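Local coordinates for protein endo-1,4-beta-mannanase (Eisenia fetida, PDB 5Y6T) that probably hydrolyses internal beta-1,4-mannosidic bonds of mannan polysaccharides, as an apparently cold-adapted endo-mannanase of glycoside hydrolase family 5, at residues N64-W69 and V111-V116; G170-G175 and S191-A196. All coordinates share one frame; numbering follows the deposited sequence.

Contact 1: N64-W69 and V111-V116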
loop_
_atom_site.group_PDB
_atom_site.type_symbol
_atom_site.label_atom_id
_atom_site.label_comp_id
_atom_site.label_asym_id
_atom_site.label_seq_id
_atom_site.Cartn_x
_atom_site.Cartn_y
_atom_site.Cartn_z
ATOM N N ASN A 64 -14.251 -4.927 -3.710
ATOM C CA ASN A 64 -14.438 -4.917 -2.258
ATOM C C ASN A 64 -13.418 -4.143 -1.482
ATOM O O ASN A 64 -13.374 -4.255 -0.262
ATOM C CB ASN A 64 -14.497 -6.361 -1.727
ATOM C CG ASN A 64 -13.201 -7.140 -1.945
ATOM O OD1 ASN A 64 -12.103 -6.525 -2.135
ATOM N ND2 ASN A 64 -13.311 -8.473 -2.012
ATOM N N SER A 65 -12.576 -3.401 -2.187
ATOM C CA SER A 65 -11.475 -2.742 -1.549
ATOM C C SER A 65 -10.923 -1.658 -2.411
ATOM O O SER A 65 -11.181 -1.568 -3.619
ATOM C CB SER A 65 -10.407 -3.778 -1.174
ATOM O OG SER A 65 -10.017 -4.511 -2.330
ATOM N N LEU A 66 -10.073 -0.845 -1.776
ATOM C CA LEU A 66 -9.407 0.243 -2.435
ATOM C C LEU A 66 -8.131 0.628 -1.710
ATOM O O LEU A 66 -8.018 0.440 -0.511
ATOM C CB LEU A 66 -10.352 1.462 -2.634
ATOM C CG LEU A 66 -10.784 2.268 -1.425
ATOM C CD1 LEU A 66 -9.746 3.295 -0.940
ATOM C CD2 LEU A 66 -12.112 2.874 -1.688
ATOM N N ARG A 67 -7.211 1.227 -2.441
ATOM C CA ARG A 67 -5.972 1.765 -1.890
ATOM C C ARG A 67 -5.905 3.249 -2.173
ATOM O O ARG A 67 -6.080 3.677 -3.301
ATOM C CB ARG A 67 -4.765 1.041 -2.514
ATOM C CG ARG A 67 -3.382 1.475 -2.013
ATOM C CD ARG A 67 -2.381 0.408 -2.481
ATOM N NE ARG A 67 -0.985 0.715 -2.173
ATOM C CZ ARG A 67 -0.111 1.218 -3.044
ATOM N NH1 ARG A 67 -0.471 1.658 -4.265
ATOM N NH2 ARG A 67 1.159 1.352 -2.647
ATOM N N ILE A 68 -5.649 4.033 -1.151
ATOM C CA ILE A 68 -5.679 5.484 -1.258
ATOM C C ILE A 68 -4.489 6.097 -0.519
ATOM O O ILE A 68 -4.016 5.600 0.536
ATOM C CB ILE A 68 -7.003 6.058 -0.685
ATOM C CG1 ILE A 68 -7.100 7.562 -1.042
ATOM C CG2 ILE A 68 -7.187 5.788 0.815
ATOM C CD1 ILE A 68 -8.526 8.076 -1.037
ATOM N N TRP A 69 -3.996 7.194 -1.048
ATOM C CA TRP A 69 -2.757 7.802 -0.557
ATOM C C TRP A 69 -3.042 9.102 0.159
ATOM O O TRP A 69 -3.940 9.864 -0.261
ATOM C CB TRP A 69 -1.825 8.090 -1.700
ATOM C CG TRP A 69 -1.320 6.940 -2.517
ATOM C CD1 TRP A 69 -1.699 5.621 -2.457
ATOM C CD2 TRP A 69 -0.325 7.018 -3.529
ATOM N NE1 TRP A 69 -1.016 4.883 -3.430
ATOM C CE2 TRP A 69 -0.166 5.726 -4.085
ATOM C CE3 TRP A 69 0.440 8.065 -4.066
ATOM C CZ2 TRP A 69 0.742 5.461 -5.129
ATOM C CZ3 TRP A 69 1.338 7.786 -5.076
ATOM C CH2 TRP A 69 1.481 6.505 -5.602
ATOM N N VAL A 111 -16.772 -1.991 1.622
ATOM C CA VAL A 111 -15.461 -1.819 0.978
ATOM C C VAL A 111 -14.386 -1.579 2.049
ATOM O O VAL A 111 -14.556 -0.750 2.944
ATOM C CB VAL A 111 -15.512 -0.607 0.053
ATOM C CG1 VAL A 111 -14.167 -0.202 -0.484
ATOM C CG2 VAL A 111 -16.499 -0.857 -1.070
ATOM N N LEU A 112 -13.320 -2.382 1.963
ATOM C CA LEU A 112 -12.152 -2.281 2.807
ATOM C C LEU A 112 -11.151 -1.272 2.237
ATOM O O LEU A 112 -10.784 -1.317 1.060
ATOM C CB LEU A 112 -11.496 -3.650 2.920
ATOM C CG LEU A 112 -12.275 -4.592 3.891
ATOM C CD1 LEU A 112 -11.888 -6.061 3.719
ATOM C CD2 LEU A 112 -12.120 -4.151 5.336
ATOM N N VAL A 113 -10.656 -0.408 3.096
ATOM C CA VAL A 113 -9.779 0.708 2.730
ATOM C C VAL A 113 -8.359 0.454 3.218
ATOM O O VAL A 113 -8.148 0.136 4.387
ATOM C CB VAL A 113 -10.304 1.997 3.363
ATOM C CG1 VAL A 113 -9.395 3.184 3.118
ATOM C CG2 VAL A 113 -11.684 2.349 2.724
ATOM N N PHE A 114 -7.403 0.646 2.319
ATOM C CA PHE A 114 -5.985 0.561 2.623
ATOM C C PHE A 114 -5.373 1.923 2.429
ATOM O O PHE A 114 -5.452 2.490 1.337
ATOM C CB PHE A 114 -5.321 -0.540 1.794
ATOM C CG PHE A 114 -5.872 -1.925 2.120
ATOM C CD1 PHE A 114 -7.121 -2.347 1.634
ATOM C CD2 PHE A 114 -5.222 -2.749 3.005
ATOM C CE1 PHE A 114 -7.665 -3.610 1.973
ATOM C CE2 PHE A 114 -5.757 -3.992 3.335
ATOM C CZ PHE A 114 -7.000 -4.391 2.863
ATOM N N ILE A 115 -4.750 2.411 3.471
ATOM C CA ILE A 115 -4.288 3.829 3.577
ATOM C C ILE A 115 -2.781 3.905 3.528
ATOM O O ILE A 115 -2.117 3.350 4.385
ATOM C CB ILE A 115 -4.793 4.523 4.862
ATOM C CG1 ILE A 115 -6.319 4.352 5.030
ATOM C CG2 ILE A 115 -4.429 5.996 4.862
ATOM C CD1 ILE A 115 -6.856 4.788 6.378
ATOM N N VAL A 116 -2.285 4.617 2.517
ATOM C CA VAL A 116 -0.875 4.789 2.273
ATOM C C VAL A 116 -0.386 6.141 2.763
ATOM O O VAL A 116 -0.779 7.156 2.228
ATOM C CB VAL A 116 -0.522 4.599 0.775
ATOM C CG1 VAL A 116 0.964 4.611 0.642
ATOM C CG2 VAL A 116 -1.069 3.282 0.209
#

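Contact 2: G170-G175 and S191-A196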
loop_
_atom_site.group_PDB
_atom_site.type_symbol
_atom_site.label_atom_id
_atom_site.label_comp_id
_atom_site.label_asym_id
_atom_site.label_seq_id
_atom_site.Cartn_x
_atom_site.Cartn_y
_atom_site.Cartn_z
ATOM N N GLY A 170 11.631 3.518 -5.339
ATOM C CA GLY A 170 11.794 4.777 -6.101
ATOM C C GLY A 170 12.804 5.733 -5.556
ATOM O O GLY A 170 13.405 6.483 -6.346
ATOM N N ILE A 171 13.090 5.685 -4.244
ATOM C CA ILE A 171 13.960 6.664 -3.650
ATOM C C ILE A 171 15.213 6.021 -3.080
ATOM O O ILE A 171 15.907 6.643 -2.274
ATOM C CB ILE A 171 13.224 7.521 -2.612
ATOM C CG1 ILE A 171 12.490 6.702 -1.533
ATOM C CG2 ILE A 171 12.305 8.480 -3.371
ATOM C CD1 ILE A 171 11.792 7.579 -0.486
ATOM N N VAL A 172 15.450 4.744 -3.397
ATOM C CA VAL A 172 16.580 3.996 -2.829
ATOM C C VAL A 172 17.801 4.049 -3.730
ATOM O O VAL A 172 17.712 4.141 -4.942
ATOM C CB VAL A 172 16.228 2.530 -2.525
ATOM C CG1 VAL A 172 16.236 1.658 -3.776
ATOM C CG2 VAL A 172 17.161 1.927 -1.460
ATOM N N SER A 173 18.960 3.985 -3.062
ATOM C CA SER A 173 20.208 3.836 -3.728
ATOM C C SER A 173 20.406 2.381 -4.099
ATOM O O SER A 173 20.672 1.511 -3.246
ATOM C CB SER A 173 21.319 4.358 -2.811
ATOM O OG SER A 173 22.506 4.473 -3.600
ATOM N N ALA A 174 20.198 2.135 -5.367
ATOM C CA ALA A 174 20.242 0.767 -5.943
ATOM C C ALA A 174 21.643 0.382 -6.375
ATOM O O ALA A 174 22.441 1.219 -6.739
ATOM C CB ALA A 174 19.253 0.647 -7.087
ATOM N N GLY A 175 21.967 -0.910 -6.400
ATOM C CA GLY A 175 23.269 -1.337 -6.901
ATOM C C GLY A 175 24.428 -1.088 -5.936
ATOM O O GLY A 175 25.545 -0.844 -6.374
ATOM N N SER A 191 17.967 -2.358 -12.351
ATOM C CA SER A 191 16.498 -2.555 -12.359
ATOM C C SER A 191 15.721 -1.295 -12.679
ATOM O O SER A 191 14.552 -1.350 -12.923
ATOM C CB SER A 191 16.100 -3.053 -10.960
ATOM O OG SER A 191 16.235 -2.014 -9.996
ATOM N N GLY A 192 16.368 -0.128 -12.647
ATOM C CA GLY A 192 15.708 1.150 -12.713
ATOM C C GLY A 192 15.226 1.730 -11.366
ATOM O O GLY A 192 14.798 2.913 -11.278
ATOM N N ALA A 193 15.383 0.984 -10.274
ATOM C CA ALA A 193 15.178 1.534 -8.909
ATOM C C ALA A 193 15.993 2.804 -8.681
ATOM O O ALA A 193 17.088 2.994 -9.236
ATOM C CB ALA A 193 15.495 0.485 -7.860
ATOM N N GLY A 194 15.486 3.666 -7.817
ATOM C CA GLY A 194 16.211 4.893 -7.483
ATOM C C GLY A 194 16.011 6.017 -8.481
ATOM O O GLY A 194 16.832 6.915 -8.604
ATOM N N TRP A 195 14.886 5.992 -9.176
ATOM C CA TRP A 195 14.605 7.050 -10.184
ATOM C C TRP A 195 14.320 8.406 -9.535
ATOM O O TRP A 195 14.455 9.452 -10.169
ATOM C CB TRP A 195 13.404 6.661 -11.048
ATOM C CG TRP A 195 12.091 6.456 -10.327
ATOM C CD1 TRP A 195 11.154 7.410 -10.060
ATOM C CD2 TRP A 195 11.566 5.228 -9.801
ATOM N NE1 TRP A 195 10.092 6.868 -9.450
ATOM C CE2 TRP A 195 10.307 5.521 -9.269
ATOM C CE3 TRP A 195 11.997 3.880 -9.823
ATOM C CZ2 TRP A 195 9.483 4.538 -8.688
ATOM C CZ3 TRP A 195 11.236 2.941 -9.194
ATOM C CH2 TRP A 195 9.972 3.272 -8.618
ATOM N N ALA A 196 13.891 8.421 -8.277
ATOM C CA ALA A 196 13.489 9.672 -7.644
ATOM C C ALA A 196 14.449 10.184 -6.523
ATOM O O ALA A 196 14.350 11.329 -6.124
ATOM C CB ALA A 196 12.061 9.520 -7.099
#

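Contact 1: N64-W69 and V111-V116
Two neighbouring parallel strands of the GH5 (beta/alpha)8 barrel meet here, with Arg67 paired beside Phe114 and Trp69 beside Val116. Five backbone hydrogen bonds zip strand 65-69 to strand 112-116, alternating in direction from Leu112 N to Asn64 O (2.9 Å) up to Val116 N to Ile68 O (2.8 Å, 169° at the hydrogen). The side chains then divide between the two faces. Leu66, Ile68 and Val113 turn to helices 42-60 and 95-108; there Val113 CG1 touches both Leu66 CD1 and Ile68 CG2 (each 4.1 Å), and the Leu66 and Val111 side chains cross at about a right angle, touching through CD2 and CG1. On the barrel-interior face, Phe114 presents its ring edge to the backbone: Leu66 O lies in the ring plane, 3.6 Å from Phe114 CD1. Further along, Val116 CG2 sits over one face of the Arg67 guanidinium, 3.5 Å from Arg67 NE, and almost as near Trp69 CD1 (3.6 Å). Arg67 gets there because CG stands anti to the backbone N (chi1 -179°) and the chain stays extended to NE, which carries the guanidinium well into the barrel. Trp69 NE1 stands 3.4 Å above the guanidinium plane, offset toward its rim, while Arg67 NH1 lies in the plane of the indole at its edge. NH2 is salt-bridged to Glu163 and bonded to Asn166; NH1 is salt-bridged to Glu297 and hydrogen-bonded to Asn28. A leucine in place of Arg67 would probably leave Glu163 and Glu297 without their cationic mate and Trp69 without its polar neighbour. The buried guanidinium, gripped by four outside residues with Val116 and Trp69 over the same face, has little freedom to turn and is probably second-shell beside the cleft.

Contact 2: G170-G175 and S191-A196
The indole of Trp195 carries Gly170 on one face: Gly170 CA sits 3.3 Å from the centroid of the six-membered ring and 8° off its normal, a CH-pi contact over the benzo half. At the ring edge, in plane, lies Gly192 O from the same loop. Outside the two segments the indole meets the ring of Trp229 at about 50°, and its NE1 is hydrogen-bonded to Ala121 O. With CG placed between the backbone N and the carbonyl carbon (chi1 61°), the benzo half turns back beside Gly192 O and under Gly170. A side chain at Gly170 would not fit against it, since a CB would run into Trp195 CZ2. Just beyond the ring, Gly170 O accepts Ala196 N at 2.8 Å, close to the line of its own C=O bond. Trp195 N is also near that oxygen but badly angled and makes no hydrogen bond to it. Ala196 CB rests 3.4 Å from the same Gly170 O and 3.9 Å from Ile171 CG2. Further along, backbone meets backbone: Gly194 CA approaches Val172 O to 3.0 Å, so close that a CB at Gly194 would collide with that carbonyl. Methyl groups complete the seam, with Ala174 CB 3.8 Å from Ala193 CB and Val172 CG1 a looser neighbour of Ala193 CB. Val172 and Ile171 in turn pack on helix 201-218. Within residues 191-196, Ser191 OG accepts Ala193 N at 3.1 Å and folds residues 191-193 into an ST turn. These segments, joined by one backbone hydrogen bond and the CH-pi contact, belong to the long loop after the fourth barrel strand, where GH5 enzymes carry the Asn-Glu pair of the acid/base; Trp195 touches Glu167 and so probably borders the active-site cleft.

How the contacts relate
Contact 1 belongs to the wall of the barrel, its centre 8 Å from the middle of the chain; contact 2 lies 18 Å out, in a loop that follows a later barrel strand. Their centres are 26 Å apart and their nearest atoms about 9 Å, so they do not touch. The chain ties them nonetheless: Glu163 and Asn166, which hold Arg67 of contact 1, come shortly before Gly170 of contact 2. A bound TRS lies about 4 Å from the side chain of Trp69, and one about 5 Å from that of Trp195. TRS probably came from the crystallisation liquor, but such molecules often mark pockets, consistent with a sugar-binding cleft bordered by both contacts.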